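Local structure of aminoglycoside phosphotransferase (4PDY) at residues F85-V89 against Y106-V111; T130-F134 against V239-F244; A20-P24 against A56-S60. The protein probably transfers a phosphate group to a small-molecule acceptor, as aminoglycoside phosphotransferases do, although its own substrate is not established. All blocks are in the same frame, centred on the assembly; numbering follows the deposited sequence. Where two conformers were deposited one is given.

Interaction 1: F85-V89 against Y106-V111; sequences FARFV and YVTEWV. With HIS (histidine), chain B.
Val89, Thr108 and Ala86 bury the most surface where the short edge strand at 88-89 meets strand 103-109 in antiparallel fashion. Val89 N gives a nearly straight hydrogen bond (173°) to Val107 O at 2.8 Å, and a water bridges the pair's other two polar atoms, Val89 O and Val107 N. Val89 CG2 lies near the carboxylate of Glu109, a contact left doubtful because Glu109 has two conformers; Glu109 OE1 forms a salt bridge with Arg53. Thr108 stands opposite Phe88 in a non-hydrogen-bonded pair, with CA atoms 4.2 Å apart. The two side chains lie side by side and point the same way, with Thr108 CG2 3.8 Å from Phe88 CD1, while the Thr108 hydroxyl, placed between backbone N and carbonyl carbon (chi1 66°), faces the methyl of Ala86. The same methyl, Ala86 CB, meets Val111 CG2 at 3.7 Å, carrying the packing past the strand end. Glu109 N binds Arg87 O at 2.8 Å. At the other end the Phe88 ring brings CE1 within 3.8 Å of Tyr106 CD1, the two planes at 62°; Tyr106 OH is bonded to Glu245. Beyond the pairing, Trp110 lays its indole under the imidazole of the bound histidine, whose N hydrogen-bonds to Val111 O, a bond modelled unusually short (2.5 Å). Main-chain bonds thus set the register, small groups (Ala86, Thr108, Val111) pack one end of the seam and the Phe88 and Tyr106 rings the other, and the segment entering the ligand pocket, probably the counterpart of the interlobe linker of kinase-like folds, is backed by Ala86 through Val111.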
ATOM      1  N   PHE A  85      -7.752   7.009 -11.984  1.00 11.26           N
ATOM      2  CA  PHE A  85      -7.289   7.977 -11.005  1.00 11.12           C
ATOM      3  C   PHE A  85      -8.247   9.163 -10.939  1.00 11.11           C
ATOM      4  O   PHE A  85      -8.876   9.523 -11.932  1.00 10.21           O
ATOM      5  CB  PHE A  85      -5.861   8.460 -11.284  1.00 11.74           C
ATOM      6  CG  PHE A  85      -5.719   9.272 -12.530  1.00 11.13           C
ATOM      7  CD1 PHE A  85      -5.745   8.679 -13.792  1.00 10.56           C
ATOM      8  CD2 PHE A  85      -5.498  10.632 -12.454  1.00 11.19           C
ATOM      9  CE1 PHE A  85      -5.634   9.439 -14.930  1.00 12.56           C
ATOM     10  CE2 PHE A  85      -5.345  11.394 -13.600  1.00 11.70           C
ATOM     11  CZ  PHE A  85      -5.409  10.803 -14.834  1.00 11.87           C
ATOM     12  N   ALA A  86      -8.285   9.770  -9.770  1.00 11.87           N
ATOM     13  CA  ALA A  86      -9.064  10.987  -9.571  1.00 11.12           C
ATOM     14  C   ALA A  86      -8.359  12.149 -10.254  1.00 11.29           C
ATOM     15  O   ALA A  86      -7.167  12.358 -10.123  1.00 13.28           O
ATOM     16  CB  ALA A  86      -9.241  11.285  -8.100  1.00 14.03           C
ATOM     17  N   ARG A  87      -9.113  12.925 -11.001  1.00  9.82           N
ATOM     18  CA  ARG A  87      -8.579  13.975 -11.825  1.00  9.05           C
ATOM     19  C   ARG A  87      -8.342  15.270 -11.073  1.00  9.75           C
ATOM     20  O   ARG A  87      -9.251  15.791 -10.398  1.00 11.17           O
ATOM     21  CB  ARG A  87      -9.487  14.228 -13.018  1.00  9.86           C
ATOM     22  CG  ARG A  87      -9.833  12.992 -13.812  1.00 10.69           C
ATOM     23  CD  ARG A  87      -8.596  12.198 -14.243  1.00 11.17           C
ATOM     24  NE  ARG A  87      -8.972  10.802 -14.569  1.00 11.83           N
ATOM     25  CZ  ARG A  87      -9.403  10.384 -15.749  1.00 10.96           C
ATOM     26  NH1 ARG A  87      -9.798   9.133 -15.883  1.00 12.27           N
ATOM     27  NH2 ARG A  87      -9.501  11.212 -16.788  1.00 13.35           N
ATOM     28  N   PHE A  88      -7.160  15.844 -11.235  1.00 10.65           N
ATOM     29  CA  PHE A  88      -6.769  17.042 -10.546  1.00 10.95           C
ATOM     30  C   PHE A  88      -7.461  18.262 -11.142  1.00 10.22           C
ATOM     31  O   PHE A  88      -7.633  18.373 -12.345  1.00 11.78           O
ATOM     32  CB  PHE A  88      -5.243  17.207 -10.634  1.00 12.29           C
ATOM     33  CG  PHE A  88      -4.462  16.066  -9.981  1.00 14.36           C
ATOM     34  CD1 PHE A  88      -4.312  16.014  -8.625  1.00 15.41           C
ATOM     35  CD2 PHE A  88      -3.892  15.056 -10.748  1.00 17.26           C
ATOM     36  CE1 PHE A  88      -3.602  14.993  -8.010  1.00 15.34           C
ATOM     37  CE2 PHE A  88      -3.201  14.024 -10.154  1.00 18.62           C
ATOM     38  CZ  PHE A  88      -3.054  13.986  -8.785  1.00 17.53           C
ATOM     39  N   VAL A  89      -7.854  19.171 -10.260  1.00 11.21           N
ATOM     40  CA  VAL A  89      -8.458  20.452 -10.624  1.00 11.16           C
ATOM     41  C   VAL A  89      -7.410  21.522 -10.388  1.00  9.88           C
ATOM     42  O   VAL A  89      -6.751  21.534  -9.351  1.00 12.75           O
ATOM     43  CB  VAL A  89      -9.730  20.728  -9.799  1.00 13.34           C
ATOM     44  CG1 VAL A  89     -10.284  22.091 -10.168  1.00 14.22           C
ATOM     45  CG2 VAL A  89     -10.718  19.601 -10.063  1.00 15.26           C
ATOM     46  N   TYR A 106      -4.079  20.218  -2.718  1.00  9.84           N
ATOM     47  CA  TYR A 106      -4.504  19.902  -4.079  1.00  9.59           C
ATOM     48  C   TYR A 106      -5.879  19.289  -4.066  1.00  8.75           C
ATOM     49  O   TYR A 106      -6.290  18.720  -3.067  1.00  9.67           O
ATOM     50  CB  TYR A 106      -3.460  19.015  -4.810  1.00  9.64           C
ATOM     51  CG  TYR A 106      -3.247  17.651  -4.216  1.00 10.42           C
ATOM     52  CD1 TYR A 106      -4.030  16.581  -4.597  1.00 10.37           C
ATOM     53  CD2 TYR A 106      -2.208  17.411  -3.321  1.00 10.33           C
ATOM     54  CE1 TYR A 106      -3.875  15.326  -4.053  1.00 10.03           C
ATOM     55  CE2 TYR A 106      -2.038  16.145  -2.775  1.00 11.08           C
ATOM     56  CZ  TYR A 106      -2.859  15.095  -3.157  1.00 11.08           C
ATOM     57  OH  TYR A 106      -2.704  13.823  -2.641  1.00 13.13           O
ATOM     58  N   VAL A 107      -6.569  19.449  -5.191  1.00  9.06           N
ATOM     59  CA  VAL A 107      -7.987  19.152  -5.297  1.00  9.55           C
ATOM     60  C   VAL A 107      -8.187  18.216  -6.481  1.00  9.36           C
ATOM     61  O   VAL A 107      -7.592  18.403  -7.546  1.00 10.16           O
ATOM     62  CB  VAL A 107      -8.778  20.467  -5.512  1.00  9.78           C
ATOM     63  CG1 VAL A 107     -10.248  20.186  -5.710  1.00 10.79           C
ATOM     64  CG2 VAL A 107      -8.585  21.443  -4.351  1.00 10.55           C
ATOM     65  N   THR A 108      -9.075  17.239  -6.293  1.00  9.36           N
ATOM     66  CA  THR A 108      -9.506  16.370  -7.382  1.00  9.78           C
ATOM     67  C   THR A 108     -11.024  16.349  -7.486  1.00  9.78           C
ATOM     68  O   THR A 108     -11.775  16.711  -6.553  1.00 11.56           O
ATOM     69  CB  THR A 108      -9.031  14.913  -7.232  1.00 11.56           C
ATOM     70  OG1 THR A 108      -9.636  14.302  -6.100  1.00 14.43           O
ATOM     71  CG2 THR A 108      -7.524  14.819  -7.073  1.00 12.16           C
ATOM     72  N   GLU A 109     -11.489  15.962  -8.666  0.50  9.74           N
ATOM     73  CA  GLU A 109     -12.904  15.665  -8.849  0.50 10.28           C
ATOM     74  C   GLU A 109     -13.216  14.544  -7.872  0.50 12.13           C
ATOM     75  O   GLU A 109     -12.342  13.726  -7.559  0.50 12.66           O
ATOM     76  CB  GLU A 109     -13.202  15.209 -10.293  0.50 12.40           C
ATOM     77  CG  GLU A 109     -12.830  16.189 -11.406  0.50 12.47           C
ATOM     78  CD  GLU A 109     -13.713  17.443 -11.522  0.50 14.32           C
ATOM     79  OE1 GLU A 109     -14.851  17.475 -11.007  0.50 16.98           O
ATOM     80  OE2 GLU A 109     -13.262  18.423 -12.166  0.50 16.50           O
ATOM     81  N   TRP A 110     -14.449  14.487  -7.387  1.00 15.21           N
ATOM     82  CA  TRP A 110     -14.868  13.415  -6.539  1.00 15.23           C
ATOM     83  C   TRP A 110     -15.069  12.135  -7.302  1.00 16.52           C
ATOM     84  O   TRP A 110     -15.605  12.145  -8.405  1.00 21.28           O
ATOM     85  CB  TRP A 110     -16.224  13.760  -5.966  1.00 18.77           C
ATOM     86  CG  TRP A 110     -16.681  12.825  -4.967  1.00 18.07           C
ATOM     87  CD1 TRP A 110     -17.656  11.849  -5.084  1.00 20.23           C
ATOM     88  CD2 TRP A 110     -16.253  12.811  -3.633  1.00 18.60           C
ATOM     89  NE1 TRP A 110     -17.806  11.211  -3.876  1.00 22.46           N
ATOM     90  CE2 TRP A 110     -16.953  11.790  -2.970  1.00 20.81           C
ATOM     91  CE3 TRP A 110     -15.333  13.579  -2.917  1.00 20.50           C
ATOM     92  CZ2 TRP A 110     -16.733  11.499  -1.641  1.00 23.77           C
ATOM     93  CZ3 TRP A 110     -15.114  13.290  -1.614  1.00 26.04           C
ATOM     94  CH2 TRP A 110     -15.817  12.272  -0.974  1.00 25.46           C
ATOM     95  N   VAL A 111     -14.643  11.028  -6.704  1.00 15.24           N
ATOM     96  CA  VAL A 111     -14.869   9.706  -7.251  1.00 16.64           C
ATOM     97  C   VAL A 111     -15.902   8.980  -6.415  1.00 16.19           C
ATOM     98  O   VAL A 111     -15.687   8.730  -5.234  1.00 16.61           O
ATOM     99  CB  VAL A 111     -13.573   8.876  -7.267  1.00 17.64           C
ATOM    100  CG1 VAL A 111     -13.883   7.513  -7.849  1.00 16.50           C
ATOM    101  CG2 VAL A 111     -12.507   9.604  -8.062  1.00 19.85           C
TER
HETATM  102  N   HIS B 401     -15.791   8.373  -2.755  1.00 46.96           N
HETATM  103  CA  HIS B 401     -14.771   8.123  -1.742  1.00 42.08           C
HETATM  104  C   HIS B 401     -15.411   7.411  -0.554  1.00 36.73           C
HETATM  105  O   HIS B 401     -15.776   7.990   0.406  1.00 48.44           O
HETATM  106  CB  HIS B 401     -14.120   9.426  -1.260  1.00 46.47           C
HETATM  107  CG  HIS B 401     -13.266  10.119  -2.281  1.00 39.56           C
HETATM  108  ND1 HIS B 401     -12.014  10.611  -1.979  1.00 40.71           N
HETATM  109  CD2 HIS B 401     -13.485  10.427  -3.583  1.00 36.94           C
HETATM  110  CE1 HIS B 401     -11.495  11.184  -3.052  1.00 28.64           C
HETATM  111  NE2 HIS B 401     -12.363  11.080  -4.042  1.00 28.08           N
HETATM  112  OXT HIS B 401     -15.563   6.184  -0.569  1.00 52.14           O
HETATM  113  O   HOH W   1      -5.342  21.308  -7.088  1.00  9.60           O

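Interaction 2: T130-F134 against V239-F244; sequences TLAQF and VVLIDF
Thr130 supplies the polar part of this helix-to-strand contact: its OG1 donates to Val239 O at 2.7 Å, 16° from the carbonyl plane. Gln126 O, one turn back in the same helix, is also a hydrogen-bonding partner of OG1. A water gives a hydrogen to OG1 and accepts one from Val239 N, so OG1 reaches Val239 O directly and Val239 N through the water. The apolar part begins on the same residue. With CG2 anti to the backbone N, Thr130 turns its methyl to Leu241, 3.6 Å from CG, the two side chains running antiparallel as they pass. Leu131 comes across Leu241 at about a right angle, its CD2 4.0 Å from Leu241 CD1. The aromatic part is an edge-to-face pair: Phe244 presents its edge to the face of Phe134, with CE2 3.6 Å above that ring and toward its rim. The centroids are 5.0 Å apart and the planes stand at 60°. Phe244 is also edge-to-face with His223, and both phenylalanines reach Leu74 of helix 64-79. All six touching residues are buried: a direct and a water-mediated bond at Val239 fix the start of the strand, and leucine and phenylalanine packing joins helix 121-137 to Leu241 and, past the strand, to Phe244, in the Ile242-Asp243-Phe244 turn that carries Ile242 of the histidine pocket.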
ATOM      1  N   THR A 130      -6.053  -2.352 -11.837  1.00  8.41           N
ATOM      2  CA  THR A 130      -5.730  -0.941 -11.844  1.00  8.82           C
ATOM      3  C   THR A 130      -4.239  -0.691 -11.525  1.00  7.91           C
ATOM      4  O   THR A 130      -3.592   0.129 -12.195  1.00  9.07           O
ATOM      5  CB  THR A 130      -6.661  -0.200 -10.862  1.00  9.02           C
ATOM      6  OG1 THR A 130      -7.975  -0.166 -11.438  1.00 10.05           O
ATOM      7  CG2 THR A 130      -6.163   1.183 -10.547  1.00 10.62           C
ATOM      8  N   LEU A 131      -3.739  -1.345 -10.480  1.00  8.55           N
ATOM      9  CA  LEU A 131      -2.323  -1.192 -10.136  1.00  8.83           C
ATOM     10  C   LEU A 131      -1.408  -1.613 -11.302  1.00  9.07           C
ATOM     11  O   LEU A 131      -0.417  -0.941 -11.596  1.00 10.12           O
ATOM     12  CB  LEU A 131      -2.002  -2.004  -8.887  1.00  9.86           C
ATOM     13  CG  LEU A 131      -2.586  -1.453  -7.574  1.00 10.99           C
ATOM     14  CD1 LEU A 131      -2.490  -2.537  -6.505  1.00 11.76           C
ATOM     15  CD2 LEU A 131      -1.904  -0.162  -7.134  1.00 11.03           C
ATOM     16  N   ALA A 132      -1.752  -2.715 -11.947  1.00  9.03           N
ATOM     17  CA  ALA A 132      -0.990  -3.188 -13.094  1.00 10.70           C
ATOM     18  C   ALA A 132      -1.036  -2.197 -14.243  1.00  9.53           C
ATOM     19  O   ALA A 132      -0.050  -1.946 -14.927  1.00 10.69           O
ATOM     20  CB  ALA A 132      -1.506  -4.535 -13.518  1.00 10.78           C
ATOM     21  N   GLN A 133      -2.218  -1.628 -14.480  1.00  9.13           N
ATOM     22  CA  GLN A 133      -2.364  -0.623 -15.530  1.00  9.74           C
ATOM     23  C   GLN A 133      -1.518   0.609 -15.239  1.00  9.29           C
ATOM     24  O   GLN A 133      -0.923   1.186 -16.146  1.00 10.54           O
ATOM     25  CB  GLN A 133      -3.836  -0.223 -15.713  1.00 10.59           C
ATOM     26  CG  GLN A 133      -4.693  -1.303 -16.331  1.00 10.67           C
ATOM     27  CD  GLN A 133      -6.131  -0.884 -16.488  1.00 12.48           C
ATOM     28  OE1 GLN A 133      -6.675  -0.172 -15.620  1.00 13.68           O
ATOM     29  NE2 GLN A 133      -6.743  -1.249 -17.617  1.00 13.18           N
ATOM     30  N   PHE A 134      -1.501   1.042 -13.985  1.00  9.19           N
ATOM     31  CA  PHE A 134      -0.680   2.191 -13.610  1.00  9.91           C
ATOM     32  C   PHE A 134       0.808   1.922 -13.867  1.00 10.43           C
ATOM     33  O   PHE A 134       1.508   2.761 -14.412  1.00 10.20           O
ATOM     34  CB  PHE A 134      -0.925   2.547 -12.139  1.00 10.50           C
ATOM     35  CG  PHE A 134      -0.073   3.689 -11.629  1.00  9.71           C
ATOM     36  CD1 PHE A 134      -0.154   4.945 -12.196  1.00 10.34           C
ATOM     37  CD2 PHE A 134       0.805   3.501 -10.582  1.00  9.86           C
ATOM     38  CE1 PHE A 134       0.619   5.988 -11.732  1.00 11.47           C
ATOM     39  CE2 PHE A 134       1.571   4.531 -10.100  1.00 11.07           C
ATOM     40  CZ  PHE A 134       1.499   5.777 -10.695  1.00 11.07           C
ATOM     41  N   VAL A 239     -11.718  -0.106 -10.050  1.00 10.61           N
ATOM     42  CA  VAL A 239     -11.069   0.565  -8.946  1.00  9.76           C
ATOM     43  C   VAL A 239     -10.317   1.794  -9.427  1.00  9.90           C
ATOM     44  O   VAL A 239      -9.493   1.721 -10.350  1.00  9.88           O
ATOM     45  CB  VAL A 239     -10.138  -0.395  -8.171  1.00  9.79           C
ATOM     46  CG1 VAL A 239      -9.204   0.367  -7.244  1.00 10.52           C
ATOM     47  CG2 VAL A 239     -10.954  -1.395  -7.387  1.00 10.07           C
ATOM     48  N   VAL A 240     -10.580   2.913  -8.765  1.00 10.05           N
ATOM     49  CA  VAL A 240      -9.933   4.168  -9.041  1.00  9.94           C
ATOM     50  C   VAL A 240      -9.027   4.486  -7.870  1.00 10.57           C
ATOM     51  O   VAL A 240      -9.446   4.463  -6.717  1.00 10.72           O
ATOM     52  CB  VAL A 240     -10.985   5.288  -9.273  1.00 11.15           C
ATOM     53  CG1 VAL A 240     -10.306   6.631  -9.408  1.00 12.55           C
ATOM     54  CG2 VAL A 240     -11.818   4.983 -10.506  1.00 12.47           C
ATOM     55  N   LEU A 241      -7.762   4.744  -8.186  1.00 10.59           N
ATOM     56  CA  LEU A 241      -6.806   5.083  -7.160  1.00 11.04           C
ATOM     57  C   LEU A 241      -6.841   6.556  -6.814  1.00 10.32           C
ATOM     58  O   LEU A 241      -7.000   7.411  -7.675  1.00 12.13           O
ATOM     59  CB  LEU A 241      -5.387   4.730  -7.599  1.00 12.10           C
ATOM     60  CG  LEU A 241      -5.108   3.246  -7.778  1.00 12.45           C
ATOM     61  CD1 LEU A 241      -3.780   3.068  -8.501  1.00 13.41           C
ATOM     62  CD2 LEU A 241      -5.078   2.500  -6.457  1.00 14.55           C
ATOM     63  N   ILE A 242      -6.647   6.830  -5.537  1.00 10.71           N
ATOM     64  CA  ILE A 242      -6.377   8.177  -5.065  1.00 10.77           C
ATOM     65  C   ILE A 242      -5.101   8.163  -4.196  1.00 10.22           C
ATOM     66  O   ILE A 242      -4.619   7.091  -3.803  1.00 10.60           O
ATOM     67  CB  ILE A 242      -7.565   8.792  -4.323  1.00 13.32           C
ATOM     68  CG1 ILE A 242      -7.815   8.002  -3.060  1.00 12.67           C
ATOM     69  CG2 ILE A 242      -8.808   8.793  -5.228  1.00 14.99           C
ATOM     70  CD1 ILE A 242      -8.840   8.640  -2.155  1.00 15.98           C
ATOM     71  N   ASP A 243      -4.593   9.346  -3.909  1.00 10.44           N
ATOM     72  CA  ASP A 243      -3.396   9.528  -3.067  1.00  9.79           C
ATOM     73  C   ASP A 243      -2.130   8.883  -3.629  1.00 10.10           C
ATOM     74  O   ASP A 243      -1.758   7.806  -3.186  1.00 12.04           O
ATOM     75  CB  ASP A 243      -3.630   9.044  -1.636  1.00 11.53           C
ATOM     76  CG  ASP A 243      -2.558   9.523  -0.678  1.00 13.05           C
ATOM     77  OD1 ASP A 243      -1.608  10.195  -1.125  1.00 14.41           O
ATOM     78  OD2 ASP A 243      -2.669   9.199   0.523  1.00 22.18           O
ATOM     79  N   PHE A 244      -1.545   9.578  -4.595  1.00  8.75           N
ATOM     80  CA  PHE A 244      -0.326   9.131  -5.265  1.00  9.70           C
ATOM     81  C   PHE A 244       0.917   9.717  -4.606  1.00 10.85           C
ATOM     82  O   PHE A 244       1.968   9.730  -5.216  1.00 11.18           O
ATOM     83  CB  PHE A 244      -0.399   9.501  -6.758  1.00  9.84           C
ATOM     84  CG  PHE A 244      -1.312   8.607  -7.554  1.00  9.61           C
ATOM     85  CD1 PHE A 244      -2.697   8.841  -7.618  1.00 12.28           C
ATOM     86  CD2 PHE A 244      -0.794   7.488  -8.198  1.00 10.62           C
ATOM     87  CE1 PHE A 244      -3.508   7.988  -8.354  1.00 12.51           C
ATOM     88  CE2 PHE A 244      -1.613   6.638  -8.921  1.00 12.25           C
ATOM     89  CZ  PHE A 244      -2.956   6.889  -8.998  1.00 12.10           C
TER
HETATM   90  O   HOH W   2     -10.199  -1.533 -12.288  1.00 10.74           O

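Interaction 3: A20-P24 against A56-S60; sequences APLIP and AAKRS
Pro21 O is gripped by both terminal nitrogens of Arg59: NH1 donates to it at 2.9 Å with an N-H...O angle of 156°, and NH2 adds a weak bond at 3.3 Å. NH2 also makes a weak bond to Leu22 O, at 3.1 Å, so that two successive carbonyls of the incoming chain sit at the edge of the guanidinium group. Arg59 reaches them with CG anti to its N and the next bond also extended, then bends at chi3 (-78°) to turn the edge of the guanidinium to the carbonyls. Ile23 comes over one face of the guanidinium, its CG1 4.0 Å from Arg59 NH2. Further along the same side chain, Ile23 CD1 rests on the methyl of Ala57 at 3.7 Å, so the isoleucine spans the two strand residues that point to this side. Pro24, whose side chain runs at about a right angle to that of Arg59, brings CD within 4.0 Å of NH2. The remaining donor, Arg59 NE, is bonded to Tyr105 OH, and Phe103 makes a cation-pi contact with the group. A leucine in place of Arg59 would probably leave the carbonyls of Pro21 and Leu22 without these donors and Tyr105 OH without its NE partner, loosening the segment's hold on strand 54-60. The segment is tied further by Ile23 N to Glu45 and Ile23 O to Arg38. It thus lies across one face of the antiparallel sheet of what is probably the N-terminal lobe of the kinase-like fold, over strand 54-60 and next to Tyr105 of strand 103-109, with links to strands 44-49 and 35-41, and runs directly into the short helix 25-28, for which Pro24 is the N-cap.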
ATOM      1  N   ALA A  20     -10.209  17.611  12.711  1.00 41.09           N
ATOM      2  CA  ALA A  20      -9.416  18.011  11.558  1.00 35.61           C
ATOM      3  C   ALA A  20      -9.619  19.503  11.317  1.00 27.67           C
ATOM      4  O   ALA A  20     -10.740  19.969  11.253  1.00 32.59           O
ATOM      5  CB  ALA A  20      -9.827  17.216  10.323  1.00 39.16           C
ATOM      6  N   PRO A  21      -8.530  20.265  11.229  1.00 23.21           N
ATOM      7  CA  PRO A  21      -8.723  21.688  10.947  1.00 23.06           C
ATOM      8  C   PRO A  21      -9.329  21.929   9.532  1.00 19.62           C
ATOM      9  O   PRO A  21      -8.938  21.282   8.572  1.00 19.63           O
ATOM     10  CB  PRO A  21      -7.304  22.272  11.069  1.00 25.08           C
ATOM     11  CG  PRO A  21      -6.499  21.238  11.777  1.00 25.38           C
ATOM     12  CD  PRO A  21      -7.119  19.916  11.460  1.00 24.48           C
ATOM     13  N   LEU A  22     -10.318  22.808   9.417  1.00 20.18           N
ATOM     14  CA  LEU A  22     -10.850  23.164   8.106  1.00 20.08           C
ATOM     15  C   LEU A  22      -9.748  23.819   7.288  1.00 16.99           C
ATOM     16  O   LEU A  22      -8.889  24.536   7.824  1.00 19.45           O
ATOM     17  CB  LEU A  22     -12.055  24.109   8.212  1.00 26.37           C
ATOM     18  CG  LEU A  22     -13.428  23.462   8.424  1.00 29.36           C
ATOM     19  CD1 LEU A  22     -14.405  24.531   8.874  1.00 34.47           C
ATOM     20  CD2 LEU A  22     -13.939  22.762   7.168  1.00 31.79           C
ATOM     21  N   ILE A  23      -9.758  23.556   5.994  1.00 14.87           N
ATOM     22  CA  ILE A  23      -8.862  24.244   5.082  1.00 15.28           C
ATOM     23  C   ILE A  23      -9.180  25.745   5.132  1.00 14.42           C
ATOM     24  O   ILE A  23     -10.355  26.119   5.139  1.00 15.38           O
ATOM     25  CB  ILE A  23      -8.976  23.660   3.655  1.00 14.59           C
ATOM     26  CG1 ILE A  23      -8.515  22.197   3.674  1.00 15.22           C
ATOM     27  CG2 ILE A  23      -8.232  24.519   2.632  1.00 13.49           C
ATOM     28  CD1 ILE A  23      -8.669  21.458   2.376  1.00 14.93           C
ATOM     29  N   PRO A  24      -8.153  26.610   5.140  1.00 14.85           N
ATOM     30  CA  PRO A  24      -8.464  28.040   5.150  1.00 14.59           C
ATOM     31  C   PRO A  24      -9.283  28.457   3.921  1.00 13.68           C
ATOM     32  O   PRO A  24      -9.028  27.993   2.822  1.00 13.40           O
ATOM     33  CB  PRO A  24      -7.076  28.707   5.167  1.00 15.37           C
ATOM     34  CG  PRO A  24      -6.196  27.678   5.774  1.00 17.75           C
ATOM     35  CD  PRO A  24      -6.706  26.369   5.287  1.00 16.06           C
ATOM     36  N   ALA A  56     -12.694  16.573  -3.791  1.00 10.40           N
ATOM     37  CA  ALA A  56     -11.875  16.142  -2.668  1.00 10.53           C
ATOM     38  C   ALA A  56     -10.658  17.061  -2.568  1.00 10.49           C
ATOM     39  O   ALA A  56      -9.867  17.125  -3.520  1.00 10.79           O
ATOM     40  CB  ALA A  56     -11.402  14.715  -2.907  1.00 11.91           C
ATOM     41  N   ALA A  57     -10.494  17.739  -1.444  1.00  9.36           N
ATOM     42  CA  ALA A  57      -9.359  18.623  -1.219  1.00 10.27           C
ATOM     43  C   ALA A  57      -8.448  17.981  -0.175  1.00  9.98           C
ATOM     44  O   ALA A  57      -8.894  17.546   0.875  1.00 13.26           O
ATOM     45  CB  ALA A  57      -9.857  19.972  -0.756  1.00 11.87           C
ATOM     46  N   LYS A  58      -7.166  17.906  -0.506  1.00 10.31           N
ATOM     47  CA  LYS A  58      -6.182  17.266   0.344  1.00 10.35           C
ATOM     48  C   LYS A  58      -5.171  18.290   0.856  1.00  9.64           C
ATOM     49  O   LYS A  58      -4.580  19.022   0.057  1.00 10.61           O
ATOM     50  CB  LYS A  58      -5.441  16.198  -0.458  1.00 10.55           C
ATOM     51  CG  LYS A  58      -4.333  15.472   0.327  1.00 12.52           C
ATOM     52  CD  LYS A  58      -4.875  14.622   1.468  1.00 14.35           C
ATOM     53  CE  LYS A  58      -3.780  13.922   2.272  1.00 19.25           C
ATOM     54  NZ  LYS A  58      -3.144  12.848   1.474  1.00 21.64           N
ATOM     55  N   ARG A  59      -5.016  18.324   2.175  1.00 10.64           N
ATOM     56  CA  ARG A  59      -3.935  19.015   2.830  1.00 10.71           C
ATOM     57  C   ARG A  59      -2.772  18.022   2.917  1.00 13.00           C
ATOM     58  O   ARG A  59      -2.905  16.940   3.514  1.00 13.65           O
ATOM     59  CB  ARG A  59      -4.338  19.436   4.227  1.00 11.31           C
ATOM     60  CG  ARG A  59      -3.237  20.144   4.987  1.00 13.33           C
ATOM     61  CD  ARG A  59      -3.623  20.453   6.418  1.00 14.70           C
ATOM     62  NE  ARG A  59      -4.503  21.621   6.532  1.00 17.05           N
ATOM     63  CZ  ARG A  59      -5.772  21.629   6.937  1.00 17.58           C
ATOM     64  NH1 ARG A  59      -6.434  20.517   7.237  1.00 19.09           N
ATOM     65  NH2 ARG A  59      -6.388  22.797   7.035  1.00 19.92           N
ATOM     66  N   SER A  60      -1.651  18.388   2.310  0.50 12.31           N
ATOM     67  CA  SER A  60      -0.491  17.511   2.237  0.50 12.35           C
ATOM     68  C   SER A  60       0.755  18.242   2.731  0.50 11.32           C
ATOM     69  O   SER A  60       0.780  19.471   2.825  0.50 12.16           O
ATOM     70  CB  SER A  60      -0.301  17.024   0.793  0.50 10.30           C
ATOM     71  OG  SER A  60       0.818  16.151   0.664  0.50 11.43           O
TER

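Along the chain the contacts follow in the order interaction 3, interaction 1, interaction 2, each closing before the next opens. Interactions 3 and 1, centres about 14 Å apart, share one antiparallel sheet, in which strands 54-60 and 103-109 are neighbours joined by backbone bonds at Lys58 with Tyr106 and Ala56 with Thr108. Interaction 2 joins helix 121-137 to the outer strand 239-241 of a separate three-stranded sheet (114-115, 231-233, 239-241). Its centre is about 13 Å from that of interaction 1, which it touches through Val240, Ile242 and Phe244, and about 22 Å from that of interaction 3. Ala56, Trp110, Val111 and Ile242, drawn from all three, line the histidine pocket, consistent with a kinase-like cleft between two lobes.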